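Local coordinates for protein JamJ (Lyngbya majuscula, PDB 5DOZ) that probably reduces the enoyl double bond of an acyl-carrier-protein-bound polyketide intermediate, using NADPH as hydride donor, at residues 137-142 with 171-176; 148-153 with 248-253; 158-163 with 180-185. One frame throughout, in Å; residues are numbered along the deposited sequence.

How the contacts relate
Helix 136-149 begins two loops. Its first turns, at 137-142, are met again by helix 166-177 in contact 1, and its last residues and the turn that follows, at 148-153, are met by strand 247-251 in contact 2. Within the loop closed by contact 2, strand 157-160 opens the short loop of contact 3, which strand 181-186 closes. Contact 3 therefore crosses contact 1 and is nested within contact 2, while contacts 1 and 2 cross. The contacts join helix to helix, the turn after helix 136-149 to strand 247-251, and two neighbouring strands of the Rossmann-type sheet. I160 packs on A171, I152 on V158, and T141 on I252, and all three reach the bound NADPH.

Contact 1 of 3, residues 137-142 with 171-176; sequences IPFFTA and AIQLAQ. With NDP (NADPH dihydro-nicotinamide-adenine-dinucleotide phosphate), chain E.
Two helices of the Rossmann-type, cofactor-binding half of the enzyme meet here, F139 and A142 of helix 136-149 facing A171, Q173 and L174 of helix 166-177. The short segments run at 46°, their axes 9.5 Å apart at closest approach. The backbones come nearest at A142 and A171, where each side chain is a single methyl; A142 CB lies 3.6 Å from A171 N, and a methyl of L174 closes over the same group, CD1 standing 3.7 Å from A142 CB. The F139 ring reaches across, its CD1 4.0 Å from L174 CG, while the amide of Q173 comes to the rim of the ring. There NE2 sits 3.5 Å from F139 CZ, near the ring plane, and the amide is turned almost perpendicular to the ring. The amide is fixed from beyond the contact, OE1 accepting from the backbone N of H305, and F299 meets the F139 ring edge-to-face. Helix 166-177 is the connecting helix of a beta-alpha-beta unit, whereas helix 136-149 turns another side, that of I137 and T141, to the nicotinamide. There T141 OG1 lies 3.3 Å from C4N, the carbon that carries the hydride. The hydroxyl, beside the backbone N at chi1 -55°, donates to I137 O at 2.6 Å, and T141 N reaches the same oxygen from the opposite face of the carbonyl.

Contact 2 of 3, residues 148-153 with 248-253; sequences NLAKIQ and RYIEIS. With NDP (NADPH dihydro-nicotinamide-adenine-dinucleotide phosphate), chain E.
A150 and R248 hold the turn that follows helix 136-149 against strand 247-251, a strand of the parallel Rossmann-type sheet. The packed part is small and apolar: A150 CB points into the strand and meets I250 CD1 at 3.8 Å, with the CB of R248 alongside at 4.1 Å from A150 CB. Beyond I250, L146 of helix 136-149 and V225 of the adjoining strand continue the buried layer. Outward the character changes. Here K151 leaves the helical conformation with positive phi, the side chains of K151 and Q153 lie exposed, and the link is polar. The chain of R248 is bent at chi2 (141°) and chi3, which turns the guanidinium edge toward the A150 carbonyl. NH1 donates to A150 O at 3.0 Å in a nearly straight bond, 164° at the hydrogen, with the oxygen in the guanidinium plane. NH2 of R248 forms a salt bridge with E156, whose other carboxylate oxygen accepts from Q153 N, so one acid ties the arginine to the turn. A leucine in place of R248 would probably leave A150 O without this donor and E156 without its charged mate, freeing the turn to shift. The far end of segment 248-253 runs on to the cofactor instead. I252 O accepts from the carboxamide N7N of NADPH at 3.1 Å, and I252 CD1 comes to 3.3 Å from O4D of the nicotinamide ribose.

Contact 3 of 3, residues 158-163 with 180-185; sequences VLIHAA and AEVFAT. With NDP (NADPH dihydro-nicotinamide-adenine-dinucleotide phosphate), chain E.
T185 OG1 is gripped by two groups from segment 158-163: the imidazole of H161, whose ND1 lies 2.8 Å away, and the backbone N of A162, which donates a weak bond of 3.3 Å. The hydroxyl approaches the histidine at the ring edge and in its plane, in a bond that is close to straight. Chi1 of 66° places OG1 between the backbone N and the carbonyl carbon of T185, turning it to H161 while CG2 stays beside the ring, near ND1 and CE1. The NE2 of H161 is bonded to N239 OD1 and F210 meets the ring edge-to-face, so the imidazole is fixed in rotation from several directions. The carbonyl of T185 serves the next turn, receiving A163 N at 3.1 Å. Behind this end, strands 157-160 and 181-186 run parallel as the two strands of a beta-alpha-beta crossover in the Rossmann-type fold, with helix 166-177 between them in sequence. Their bonds alternate: V158 N to E181 O, F183 N to V158 O at 2.8 Å, then I160 N to F183 O at 3.0 Å. V158, I160, V182 and A184 point to the face covered by helix 166-177, V158 CG1 touching V182 CG2 at 4.2 Å. On the other face L159 CD1 lies against the backbone O and CB of F183, whose ring stacks on H201, and helix 210-218 packs over both side chains. Past the end of strand 157-160 the chain enters the glycine-rich loop that borders the dinucleotide, where A162 CB comes to 3.4 Å from O4B of the adenosine ribose.

Contact 1 of 3, residues 137-142 with 171-176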
# COMPACT_ATOMS: atom_id res chain seq x y z
N ILE A 137 2.36 3.60 2.28
CA ILE A 137 1.19 2.84 1.83
C ILE A 137 1.04 1.46 2.50
O ILE A 137 -0.05 1.15 2.99
CB ILE A 137 1.11 2.71 0.28
CG1 ILE A 137 0.95 4.09 -0.38
CG2 ILE A 137 -0.02 1.78 -0.13
CD1 ILE A 137 -0.08 5.01 0.26
N PRO A 138 2.11 0.65 2.55
CA PRO A 138 1.96 -0.67 3.18
C PRO A 138 1.49 -0.61 4.63
O PRO A 138 0.48 -1.22 4.98
CB PRO A 138 3.38 -1.26 3.09
CG PRO A 138 3.98 -0.59 1.91
CD PRO A 138 3.48 0.82 2.03
N PHE A 139 2.22 0.12 5.47
CA PHE A 139 1.91 0.19 6.90
C PHE A 139 0.65 0.98 7.24
O PHE A 139 -0.09 0.57 8.14
CB PHE A 139 3.12 0.67 7.71
CG PHE A 139 4.10 -0.42 8.02
CD1 PHE A 139 3.91 -1.24 9.13
CD2 PHE A 139 5.20 -0.65 7.21
CE1 PHE A 139 4.81 -2.26 9.43
CE2 PHE A 139 6.10 -1.66 7.50
CZ PHE A 139 5.91 -2.47 8.61
N PHE A 140 0.40 2.09 6.55
CA PHE A 140 -0.84 2.85 6.77
C PHE A 140 -2.08 2.08 6.32
O PHE A 140 -3.12 2.17 6.98
CB PHE A 140 -0.79 4.23 6.09
CG PHE A 140 0.09 5.24 6.79
CD1 PHE A 140 1.42 4.95 7.08
CD2 PHE A 140 -0.41 6.48 7.14
CE1 PHE A 140 2.23 5.89 7.71
CE2 PHE A 140 0.39 7.43 7.77
CZ PHE A 140 1.71 7.13 8.05
N THR A 141 -1.98 1.34 5.22
CA THR A 141 -3.08 0.48 4.77
C THR A 141 -3.29 -0.68 5.75
O THR A 141 -4.42 -0.96 6.15
CB THR A 141 -2.85 -0.08 3.35
OG1 THR A 141 -2.60 1.01 2.44
CG2 THR A 141 -4.06 -0.88 2.86
N ALA A 142 -2.19 -1.34 6.12
CA ALA A 142 -2.25 -2.45 7.06
C ALA A 142 -2.78 -2.01 8.41
O ALA A 142 -3.66 -2.66 8.98
CB ALA A 142 -0.88 -3.10 7.21
N ALA A 171 1.34 -5.93 7.07
CA ALA A 171 0.31 -6.57 7.87
C ALA A 171 0.88 -7.73 8.70
O ALA A 171 0.49 -7.90 9.85
CB ALA A 171 -0.84 -7.04 6.98
N ILE A 172 1.79 -8.51 8.12
CA ILE A 172 2.52 -9.54 8.85
C ILE A 172 3.17 -8.93 10.09
O ILE A 172 2.87 -9.35 11.21
CB ILE A 172 3.58 -10.24 7.97
CG1 ILE A 172 2.91 -11.23 7.01
CG2 ILE A 172 4.60 -10.98 8.83
CD1 ILE A 172 3.81 -11.71 5.89
N GLN A 173 4.05 -7.95 9.90
CA GLN A 173 4.72 -7.27 11.01
C GLN A 173 3.75 -6.75 12.07
O GLN A 173 3.99 -6.92 13.26
CB GLN A 173 5.59 -6.12 10.51
CG GLN A 173 6.94 -6.55 9.95
CD GLN A 173 7.92 -5.40 9.86
OE1 GLN A 173 8.31 -4.83 10.88
NE2 GLN A 173 8.33 -5.06 8.65
N LEU A 174 2.67 -6.12 11.63
CA LEU A 174 1.69 -5.57 12.56
C LEU A 174 0.96 -6.65 13.34
O LEU A 174 0.87 -6.58 14.57
CB LEU A 174 0.71 -4.63 11.84
CG LEU A 174 1.28 -3.27 11.40
CD1 LEU A 174 0.22 -2.46 10.69
CD2 LEU A 174 1.84 -2.49 12.59
N ALA A 175 0.47 -7.67 12.64
CA ALA A 175 -0.29 -8.75 13.28
C ALA A 175 0.53 -9.48 14.34
O ALA A 175 0.01 -9.75 15.44
CB ALA A 175 -0.82 -9.72 12.24
N GLN A 176 1.79 -9.78 14.04
CA GLN A 176 2.68 -10.49 14.97
C GLN A 176 3.02 -9.64 16.19
O GLN A 176 2.99 -10.13 17.32
CB GLN A 176 3.96 -10.95 14.27
CG GLN A 176 3.74 -12.05 13.23
CD GLN A 176 5.04 -12.58 12.65
OE1 GLN A 176 5.93 -11.82 12.28
NE2 GLN A 176 5.15 -13.90 12.57
PA NDP E . 2.12 -6.01 -4.65
O1A NDP E . 2.28 -5.99 -6.16
O2A NDP E . 3.31 -5.81 -3.76
O5B NDP E . 1.47 -7.42 -4.23
C5B NDP E . 0.83 -8.27 -5.16
C4B NDP E . 0.99 -9.69 -4.65
O4B NDP E . -0.10 -10.49 -5.12
C3B NDP E . 2.26 -10.37 -5.15
O3B NDP E . 3.34 -10.27 -4.22
C2B NDP E . 1.86 -11.82 -5.27
O2B NDP E . 2.25 -12.48 -4.08
C1B NDP E . 0.34 -11.83 -5.31
N9A NDP E . -0.16 -12.32 -6.60
C8A NDP E . 0.30 -11.99 -7.82
N7A NDP E . -0.40 -12.64 -8.78
C5A NDP E . -1.34 -13.39 -8.17
C6A NDP E . -2.41 -14.32 -8.58
N6A NDP E . -2.64 -14.57 -9.89
N1A NDP E . -3.16 -14.90 -7.61
C2A NDP E . -2.95 -14.67 -6.30
N3A NDP E . -1.99 -13.83 -5.86
C4A NDP E . -1.17 -13.18 -6.73
O3 NDP E . 0.93 -4.99 -4.25
PN NDP E . 0.64 -4.38 -2.79
O1N NDP E . 1.03 -5.36 -1.72
O2N NDP E . 1.19 -2.98 -2.74
O5D NDP E . -0.97 -4.26 -2.77
C5D NDP E . -1.81 -5.41 -2.97
C4D NDP E . -3.18 -4.98 -3.48
O4D NDP E . -3.77 -4.00 -2.62
C3D NDP E . -3.12 -4.32 -4.85
O3D NDP E . -4.26 -4.76 -5.58
C2D NDP E . -3.21 -2.84 -4.56
O2D NDP E . -3.73 -2.06 -5.66
C1D NDP E . -4.09 -2.81 -3.33
N1N NDP E . -3.85 -1.64 -2.49
C2N NDP E . -4.91 -0.95 -2.04
C3N NDP E . -4.80 -0.01 -1.02
C7N NDP E . -6.04 0.54 -0.38
O7N NDP E . -6.03 1.65 0.13
N7N NDP E . -7.14 -0.21 -0.37
C4N NDP E . -3.43 0.55 -0.67
C5N NDP E . -2.37 -0.34 -1.13
C6N NDP E . -2.60 -1.34 -2.08
P2B NDP E . 2.47 -14.07 -4.04
O1X NDP E . 3.51 -14.34 -5.10
O2X NDP E . 2.92 -14.29 -2.63
O3X NDP E . 1.11 -14.64 -4.35

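Contact 2 of 3, residues 148-153 with 248-253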
# COMPACT_ATOMS: atom_id res chain seq x y z
N ASN A 148 -7.71 0.16 12.89
CA ASN A 148 -8.78 1.15 12.83
C ASN A 148 -10.15 0.56 12.51
O ASN A 148 -11.15 0.96 13.10
CB ASN A 148 -8.46 2.26 11.82
CG ASN A 148 -7.57 3.35 12.40
OD1 ASN A 148 -7.07 4.20 11.68
ND2 ASN A 148 -7.39 3.32 13.72
N LEU A 149 -10.19 -0.39 11.58
CA LEU A 149 -11.45 -1.00 11.16
C LEU A 149 -11.73 -2.29 11.92
O LEU A 149 -12.65 -2.34 12.74
CB LEU A 149 -11.49 -1.19 9.64
CG LEU A 149 -11.40 0.07 8.76
CD1 LEU A 149 -11.35 -0.28 7.28
CD2 LEU A 149 -12.52 1.07 9.04
N ALA A 150 -10.91 -3.32 11.68
CA ALA A 150 -11.12 -4.65 12.26
C ALA A 150 -10.83 -4.76 13.76
O ALA A 150 -11.27 -5.71 14.41
CB ALA A 150 -10.31 -5.70 11.50
N LYS A 151 -10.07 -3.80 14.30
CA LYS A 151 -9.75 -3.76 15.74
C LYS A 151 -9.23 -5.10 16.27
O LYS A 151 -9.68 -5.59 17.31
CB LYS A 151 -10.98 -3.31 16.55
CG LYS A 151 -11.24 -1.81 16.51
CD LYS A 151 -12.42 -1.44 17.39
CE LYS A 151 -12.45 0.05 17.72
NZ LYS A 151 -12.56 0.90 16.50
N ILE A 152 -8.27 -5.68 15.55
CA ILE A 152 -7.69 -6.98 15.90
C ILE A 152 -7.04 -6.97 17.29
O ILE A 152 -6.43 -5.96 17.69
CB ILE A 152 -6.71 -7.46 14.80
CG1 ILE A 152 -6.39 -8.95 14.97
CG2 ILE A 152 -5.45 -6.59 14.74
CD1 ILE A 152 -5.82 -9.60 13.72
N GLN A 153 -7.19 -8.08 18.02
CA GLN A 153 -6.62 -8.23 19.38
C GLN A 153 -5.72 -9.47 19.44
O GLN A 153 -5.81 -10.34 18.57
CB GLN A 153 -7.74 -8.36 20.43
CG GLN A 153 -8.88 -7.36 20.29
CD GLN A 153 -8.45 -5.92 20.55
OE1 GLN A 153 -7.79 -5.62 21.55
NE2 GLN A 153 -8.83 -5.03 19.65
N ARG A 248 -14.26 -10.57 10.59
CA ARG A 248 -14.13 -9.26 9.96
C ARG A 248 -13.34 -9.33 8.64
O ARG A 248 -12.22 -9.85 8.61
CB ARG A 248 -13.50 -8.27 10.93
CG ARG A 248 -14.39 -7.94 12.13
CD ARG A 248 -13.56 -7.81 13.39
NE ARG A 248 -13.48 -9.08 14.10
CZ ARG A 248 -12.52 -9.41 14.97
NH1 ARG A 248 -11.53 -8.57 15.25
NH2 ARG A 248 -12.56 -10.60 15.56
N TYR A 249 -13.94 -8.79 7.58
CA TYR A 249 -13.39 -8.92 6.22
C TYR A 249 -12.83 -7.59 5.74
O TYR A 249 -13.58 -6.71 5.32
CB TYR A 249 -14.48 -9.39 5.25
CG TYR A 249 -13.98 -9.97 3.94
CD1 TYR A 249 -12.91 -9.40 3.24
CD2 TYR A 249 -14.61 -11.08 3.38
CE1 TYR A 249 -12.47 -9.93 2.03
CE2 TYR A 249 -14.18 -11.62 2.18
CZ TYR A 249 -13.11 -11.05 1.51
OH TYR A 249 -12.69 -11.60 0.32
N ILE A 250 -11.51 -7.45 5.80
CA ILE A 250 -10.83 -6.28 5.25
C ILE A 250 -10.51 -6.54 3.77
O ILE A 250 -9.65 -7.36 3.45
CB ILE A 250 -9.51 -5.97 5.99
CG1 ILE A 250 -9.72 -6.01 7.51
CG2 ILE A 250 -8.95 -4.63 5.55
CD1 ILE A 250 -8.45 -6.29 8.29
N GLU A 251 -11.21 -5.83 2.90
CA GLU A 251 -10.98 -5.92 1.46
C GLU A 251 -10.31 -4.63 0.98
O GLU A 251 -10.86 -3.55 1.16
CB GLU A 251 -12.31 -6.13 0.74
CG GLU A 251 -12.19 -6.22 -0.77
CD GLU A 251 -11.49 -7.48 -1.23
OE1 GLU A 251 -12.06 -8.57 -1.05
OE2 GLU A 251 -10.36 -7.36 -1.79
N ILE A 252 -9.12 -4.75 0.38
CA ILE A 252 -8.38 -3.57 -0.10
C ILE A 252 -8.25 -3.54 -1.62
O ILE A 252 -7.60 -2.65 -2.18
CB ILE A 252 -6.98 -3.44 0.57
CG1 ILE A 252 -6.00 -4.50 0.04
CG2 ILE A 252 -7.10 -3.50 2.09
CD1 ILE A 252 -4.58 -4.33 0.52
N SER A 253 -8.89 -4.50 -2.27
CA SER A 253 -8.78 -4.73 -3.71
C SER A 253 -9.13 -3.51 -4.56
O SER A 253 -8.35 -3.12 -5.43
CB SER A 253 -9.64 -5.92 -4.12
OG SER A 253 -9.77 -6.00 -5.52
PA NDP E . 2.12 -6.01 -4.65
O1A NDP E . 2.28 -5.99 -6.16
O2A NDP E . 3.31 -5.81 -3.76
O5B NDP E . 1.47 -7.42 -4.23
C5B NDP E . 0.83 -8.27 -5.16
C4B NDP E . 0.99 -9.69 -4.65
O4B NDP E . -0.10 -10.49 -5.12
C3B NDP E . 2.26 -10.37 -5.15
O3B NDP E . 3.34 -10.27 -4.22
C2B NDP E . 1.86 -11.82 -5.27
O2B NDP E . 2.25 -12.48 -4.08
C1B NDP E . 0.34 -11.83 -5.31
N9A NDP E . -0.16 -12.32 -6.60
C8A NDP E . 0.30 -11.99 -7.82
N7A NDP E . -0.40 -12.64 -8.78
C5A NDP E . -1.34 -13.39 -8.17
C6A NDP E . -2.41 -14.32 -8.58
N6A NDP E . -2.64 -14.57 -9.89
N1A NDP E . -3.16 -14.90 -7.61
C2A NDP E . -2.95 -14.67 -6.30
N3A NDP E . -1.99 -13.83 -5.86
C4A NDP E . -1.17 -13.18 -6.73
O3 NDP E . 0.93 -4.99 -4.25
PN NDP E . 0.64 -4.38 -2.79
O1N NDP E . 1.03 -5.36 -1.72
O2N NDP E . 1.19 -2.98 -2.74
O5D NDP E . -0.97 -4.26 -2.77
C5D NDP E . -1.81 -5.41 -2.97
C4D NDP E . -3.18 -4.98 -3.48
O4D NDP E . -3.77 -4.00 -2.62
C3D NDP E . -3.12 -4.32 -4.85
O3D NDP E . -4.26 -4.76 -5.58
C2D NDP E . -3.21 -2.84 -4.56
O2D NDP E . -3.73 -2.06 -5.66
C1D NDP E . -4.09 -2.81 -3.33
N1N NDP E . -3.85 -1.64 -2.49
C2N NDP E . -4.91 -0.95 -2.04
C3N NDP E . -4.80 -0.01 -1.02
C7N NDP E . -6.04 0.54 -0.38
O7N NDP E . -6.03 1.65 0.13
N7N NDP E . -7.14 -0.21 -0.37
C4N NDP E . -3.43 0.55 -0.67
C5N NDP E . -2.37 -0.34 -1.13
C6N NDP E . -2.60 -1.34 -2.08
P2B NDP E . 2.47 -14.07 -4.04
O1X NDP E . 3.51 -14.34 -5.10
O2X NDP E . 2.92 -14.29 -2.63
O3X NDP E . 1.11 -14.64 -4.35

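Contact 3 of 3, residues 158-163 with 180-185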
# COMPACT_ATOMS: atom_id res chain seq x y z
N VAL A 158 -5.57 -14.35 12.22
CA VAL A 158 -5.72 -13.51 11.03
C VAL A 158 -5.12 -14.18 9.79
O VAL A 158 -4.02 -14.73 9.84
CB VAL A 158 -5.12 -12.09 11.24
CG1 VAL A 158 -3.62 -12.14 11.55
CG2 VAL A 158 -5.39 -11.20 10.03
N LEU A 159 -5.87 -14.15 8.70
CA LEU A 159 -5.36 -14.58 7.40
C LEU A 159 -4.95 -13.37 6.56
O LEU A 159 -5.75 -12.45 6.36
CB LEU A 159 -6.38 -15.45 6.65
CG LEU A 159 -6.11 -15.76 5.17
CD1 LEU A 159 -4.92 -16.69 5.00
CD2 LEU A 159 -7.35 -16.33 4.49
N ILE A 160 -3.71 -13.39 6.08
CA ILE A 160 -3.21 -12.38 5.16
C ILE A 160 -2.85 -13.04 3.83
O ILE A 160 -1.93 -13.86 3.77
CB ILE A 160 -1.99 -11.62 5.74
CG1 ILE A 160 -2.34 -10.99 7.09
CG2 ILE A 160 -1.50 -10.56 4.76
CD1 ILE A 160 -1.13 -10.68 7.96
N HIS A 161 -3.57 -12.67 2.77
CA HIS A 161 -3.34 -13.21 1.42
C HIS A 161 -2.18 -12.53 0.70
O HIS A 161 -1.88 -11.36 0.95
CB HIS A 161 -4.61 -13.09 0.57
CG HIS A 161 -5.54 -14.26 0.70
ND1 HIS A 161 -5.11 -15.56 0.62
CD2 HIS A 161 -6.88 -14.31 0.86
CE1 HIS A 161 -6.14 -16.38 0.75
NE2 HIS A 161 -7.23 -15.64 0.90
N ALA A 162 -1.53 -13.25 -0.21
CA ALA A 162 -0.48 -12.68 -1.06
C ALA A 162 0.51 -11.86 -0.21
O ALA A 162 0.83 -10.70 -0.51
CB ALA A 162 -1.10 -11.82 -2.16
N ALA A 163 0.98 -12.50 0.86
CA ALA A 163 1.64 -11.81 1.97
C ALA A 163 3.11 -11.46 1.71
O ALA A 163 3.79 -10.93 2.58
CB ALA A 163 1.49 -12.64 3.24
N ALA A 180 -1.37 -11.41 17.45
CA ALA A 180 -2.28 -12.24 16.67
C ALA A 180 -1.55 -13.43 16.07
O ALA A 180 -0.33 -13.41 15.92
CB ALA A 180 -2.93 -11.41 15.56
N GLU A 181 -2.32 -14.47 15.72
CA GLU A 181 -1.80 -15.68 15.10
C GLU A 181 -1.97 -15.59 13.59
O GLU A 181 -3.09 -15.62 13.08
CB GLU A 181 -2.53 -16.91 15.66
CG GLU A 181 -1.87 -18.24 15.33
CD GLU A 181 -2.61 -19.44 15.89
OE1 GLU A 181 -2.97 -19.43 17.09
OE2 GLU A 181 -2.81 -20.42 15.14
N VAL A 182 -0.85 -15.48 12.87
CA VAL A 182 -0.86 -15.25 11.42
C VAL A 182 -0.99 -16.54 10.61
O VAL A 182 -0.30 -17.54 10.86
CB VAL A 182 0.41 -14.48 10.96
CG1 VAL A 182 0.44 -14.32 9.44
CG2 VAL A 182 0.47 -13.11 11.62
N PHE A 183 -1.90 -16.50 9.63
CA PHE A 183 -2.03 -17.53 8.60
C PHE A 183 -1.71 -16.86 7.26
O PHE A 183 -2.42 -15.94 6.84
CB PHE A 183 -3.44 -18.11 8.60
CG PHE A 183 -3.76 -18.98 9.79
CD1 PHE A 183 -3.79 -18.45 11.08
CD2 PHE A 183 -4.04 -20.33 9.63
CE1 PHE A 183 -4.08 -19.25 12.18
CE2 PHE A 183 -4.34 -21.14 10.72
CZ PHE A 183 -4.36 -20.60 12.00
N ALA A 184 -0.64 -17.29 6.61
CA ALA A 184 -0.20 -16.63 5.38
C ALA A 184 -0.36 -17.51 4.15
O ALA A 184 -0.31 -18.74 4.23
CB ALA A 184 1.24 -16.16 5.52
N THR A 185 -0.61 -16.88 3.00
CA THR A 185 -0.56 -17.55 1.71
C THR A 185 0.40 -16.79 0.80
O THR A 185 0.44 -15.56 0.84
CB THR A 185 -1.94 -17.65 1.03
OG1 THR A 185 -2.40 -16.34 0.67
CG2 THR A 185 -2.96 -18.35 1.92
PA NDP E . 2.12 -6.01 -4.65
O1A NDP E . 2.28 -5.99 -6.16
O2A NDP E . 3.31 -5.81 -3.76
O5B NDP E . 1.47 -7.42 -4.23
C5B NDP E . 0.83 -8.27 -5.16
C4B NDP E . 0.99 -9.69 -4.65
O4B NDP E . -0.10 -10.49 -5.12
C3B NDP E . 2.26 -10.37 -5.15
O3B NDP E . 3.34 -10.27 -4.22
C2B NDP E . 1.86 -11.82 -5.27
O2B NDP E . 2.25 -12.48 -4.08
C1B NDP E . 0.34 -11.83 -5.31
N9A NDP E . -0.16 -12.32 -6.60
C8A NDP E . 0.30 -11.99 -7.82
N7A NDP E . -0.40 -12.64 -8.78
C5A NDP E . -1.34 -13.39 -8.17
C6A NDP E . -2.41 -14.32 -8.58
N6A NDP E . -2.64 -14.57 -9.89
N1A NDP E . -3.16 -14.90 -7.61
C2A NDP E . -2.95 -14.67 -6.30
N3A NDP E . -1.99 -13.83 -5.86
C4A NDP E . -1.17 -13.18 -6.73
O3 NDP E . 0.93 -4.99 -4.25
PN NDP E . 0.64 -4.38 -2.79
O1N NDP E . 1.03 -5.36 -1.72
O2N NDP E . 1.19 -2.98 -2.74
O5D NDP E . -0.97 -4.26 -2.77
C5D NDP E . -1.81 -5.41 -2.97
C4D NDP E . -3.18 -4.98 -3.48
O4D NDP E . -3.77 -4.00 -2.62
C3D NDP E . -3.12 -4.32 -4.85
O3D NDP E . -4.26 -4.76 -5.58
C2D NDP E . -3.21 -2.84 -4.56
O2D NDP E . -3.73 -2.06 -5.66
C1D NDP E . -4.09 -2.81 -3.33
N1N NDP E . -3.85 -1.64 -2.49
C2N NDP E . -4.91 -0.95 -2.04
C3N NDP E . -4.80 -0.01 -1.02
C7N NDP E . -6.04 0.54 -0.38
O7N NDP E . -6.03 1.65 0.13
N7N NDP E . -7.14 -0.21 -0.37
C4N NDP E . -3.43 0.55 -0.67
C5N NDP E . -2.37 -0.34 -1.13
C6N NDP E . -2.60 -1.34 -2.08
P2B NDP E . 2.47 -14.07 -4.04
O1X NDP E . 3.51 -14.34 -5.10
O2X NDP E . 2.92 -14.29 -2.63
O3X NDP E . 1.11 -14.64 -4.35